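ABC sugar transporter, periplasmic sugar binding protein (Legionella pneumophila subsp. pneumophila, PDB 3ROT) probably binds a sugar in the periplasm and delivers it to an ABC transporter for uptake, as other bacterial solute-binding proteins of its family do. Local coordinates at residues S254-Q257 and L258-N262. Sequence-based numbering, arbitrary orientation.
Sequences SITQ and LVLMN
Thr-256 holds OG1 beside its backbone N (chi1 -66°), which puts CG2 anti to that N, and chi1 of -69° sets CG of Leu-260 beside its backbone N; the two side chains consequently run alongside each other, pointing the same way. They are an i/i+4 pair on successive turns of the alpha-helix 247-264, which packs against the six-stranded parallel sheet of a periplasmic binding protein lobe. The methyl CG2 of Thr-256 meets CD1 of Leu-260 at 3.8 Å, while OG1 of Thr-256 bonds back to the carbonyl of Tyr-252. Four successive i to i+4 backbone bonds define the helix here. The straightest, at 170°, joins Leu-260 N to Thr-256 O over 2.9 Å. Ile-255 and Val-259 approach more loosely, CG2 to CG2 at 4.3 Å, and both pack on helix 16-32. Leu-258 faces Ile-90 and Tyr-6 of the sheet. Gln-257 NE2 is held by the carbonyl of Val-269, fastening the helix to the loop ahead of strand 271-272. On Val-259, the branch beside the backbone N presses against the preceding turn, where CG2 lies 3.2 Å from Ile-255 O.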
ATOM      1  N   SER A 254      20.788  13.953   0.143  1.00 21.46           N
ATOM      2  CA  SER A 254      20.400  14.852   1.230  1.00 22.69           C
ATOM      3  C   SER A 254      21.169  14.530   2.523  1.00 22.56           C
ATOM      4  O   SER A 254      21.661  15.433   3.192  1.00 21.52           O
ATOM      5  CB  SER A 254      18.880  14.816   1.469  1.00 24.97           C
ATOM      6  OG  SER A 254      18.469  13.661   2.174  1.00 32.53           O
ATOM      7  N   ILE A 255      21.298  13.257   2.872  1.00 21.60           N
ATOM      8  CA  ILE A 255      22.043  12.910   4.088  1.00 23.41           C
ATOM      9  C   ILE A 255      23.522  13.254   3.894  1.00 25.25           C
ATOM     10  O   ILE A 255      24.189  13.745   4.818  1.00 25.88           O
ATOM     11  CB  ILE A 255      21.909  11.393   4.436  1.00 24.70           C
ATOM     12  CG1 ILE A 255      20.468  11.075   4.859  1.00 22.47           C
ATOM     13  CG2 ILE A 255      22.874  11.016   5.557  1.00 26.52           C
ATOM     14  CD1 ILE A 255      19.939  11.978   5.967  1.00 24.09           C
ATOM     15  N   THR A 256      24.025  13.006   2.686  1.00 24.41           N
ATOM     16  CA  THR A 256      25.420  13.290   2.364  1.00 24.28           C
ATOM     17  C   THR A 256      25.754  14.763   2.577  1.00 24.56           C
ATOM     18  O   THR A 256      26.788  15.092   3.154  1.00 22.61           O
ATOM     19  CB  THR A 256      25.756  12.892   0.897  1.00 24.15           C
ATOM     20  OG1 THR A 256      25.654  11.474   0.756  1.00 24.04           O
ATOM     21  CG2 THR A 256      27.177  13.326   0.513  1.00 25.14           C
ATOM     22  N   GLN A 257      24.883  15.656   2.126  1.00 24.64           N
ATOM     23  CA  GLN A 257      25.150  17.082   2.298  1.00 25.32           C
ATOM     24  C   GLN A 257      25.087  17.510   3.758  1.00 25.78           C
ATOM     25  O   GLN A 257      25.891  18.337   4.201  1.00 25.00           O
ATOM     26  CB  GLN A 257      24.168  17.936   1.485  1.00 27.41           C
ATOM     27  CG  GLN A 257      24.280  17.760  -0.025  1.00 24.87           C
ATOM     28  CD  GLN A 257      23.960  19.036  -0.786  1.00 24.48           C
ATOM     29  OE1 GLN A 257      24.800  19.930  -0.910  1.00 24.99           O
ATOM     30  NE2 GLN A 257      22.734  19.132  -1.289  1.00 23.02           N
ATOM     31  N   LEU A 258      24.132  16.962   4.504  1.00 25.40           N
ATOM     32  CA  LEU A 258      24.007  17.319   5.905  1.00 26.38           C
ATOM     33  C   LEU A 258      25.291  16.960   6.630  1.00 27.14           C
ATOM     34  O   LEU A 258      25.761  17.723   7.468  1.00 28.31           O
ATOM     35  CB  LEU A 258      22.814  16.599   6.553  1.00 25.78           C
ATOM     36  CG  LEU A 258      21.421  17.181   6.285  1.00 26.01           C
ATOM     37  CD1 LEU A 258      20.361  16.270   6.877  1.00 23.30           C
ATOM     38  CD2 LEU A 258      21.326  18.581   6.885  1.00 23.96           C
ATOM     39  N   VAL A 259      25.864  15.808   6.288  1.00 27.20           N
ATOM     40  CA  VAL A 259      27.096  15.344   6.915  1.00 27.52           C
ATOM     41  C   VAL A 259      28.313  16.164   6.490  1.00 27.77           C
ATOM     42  O   VAL A 259      29.086  16.602   7.342  1.00 27.10           O
ATOM     43  CB  VAL A 259      27.358  13.849   6.604  1.00 27.43           C
ATOM     44  CG1 VAL A 259      28.726  13.424   7.158  1.00 29.08           C
ATOM     45  CG2 VAL A 259      26.255  12.992   7.211  1.00 27.37           C
ATOM     46  N   LEU A 260      28.479  16.374   5.182  1.00 28.36           N
ATOM     47  CA  LEU A 260      29.602  17.153   4.663  1.00 29.21           C
ATOM     48  C   LEU A 260      29.592  18.537   5.297  1.00 30.25           C
ATOM     49  O   LEU A 260      30.631  19.158   5.507  1.00 28.20           O
ATOM     50  CB  LEU A 260      29.511  17.290   3.137  1.00 29.98           C
ATOM     51  CG  LEU A 260      29.727  16.030   2.288  1.00 30.98           C
ATOM     52  CD1 LEU A 260      29.447  16.342   0.817  1.00 32.84           C
ATOM     53  CD2 LEU A 260      31.145  15.526   2.467  1.00 31.46           C
HETATM   54  N   MSE A 261      28.394  19.012   5.598  1.00 30.70           N
HETATM   55  CA  MSE A 261      28.225  20.316   6.201  1.00 34.72           C
HETATM   56  C   MSE A 261      28.797  20.335   7.623  1.00 34.33           C
HETATM   57  O   MSE A 261      29.505  21.266   7.999  1.00 32.43           O
HETATM   58  CB  MSE A 261      26.741  20.672   6.214  1.00 39.88           C
HETATM   59  CG  MSE A 261      26.433  22.008   6.825  1.00 48.38           C
HETATM   60 SE   MSE A 261      24.525  22.309   6.936  1.00 57.20          SE
HETATM   61  CE  MSE A 261      24.599  24.245   6.977  1.00 52.64           C
ATOM     62  N   ASN A 262      28.500  19.302   8.402  1.00 33.97           N
ATOM     63  CA  ASN A 262      28.993  19.229   9.771  1.00 35.83           C
ATOM     64  C   ASN A 262      30.476  18.878   9.877  1.00 35.85           C
ATOM     65  O   ASN A 262      31.190  19.452  10.691  1.00 35.54           O
ATOM     66  CB  ASN A 262      28.173  18.219  10.582  1.00 37.85           C
ATOM     67  CG  ASN A 262      26.740  18.676  10.802  1.00 40.52           C
ATOM     68  OD1 ASN A 262      26.494  19.809  11.220  1.00 43.15           O
ATOM     69  ND2 ASN A 262      25.789  17.794  10.534  1.00 41.14           N
TER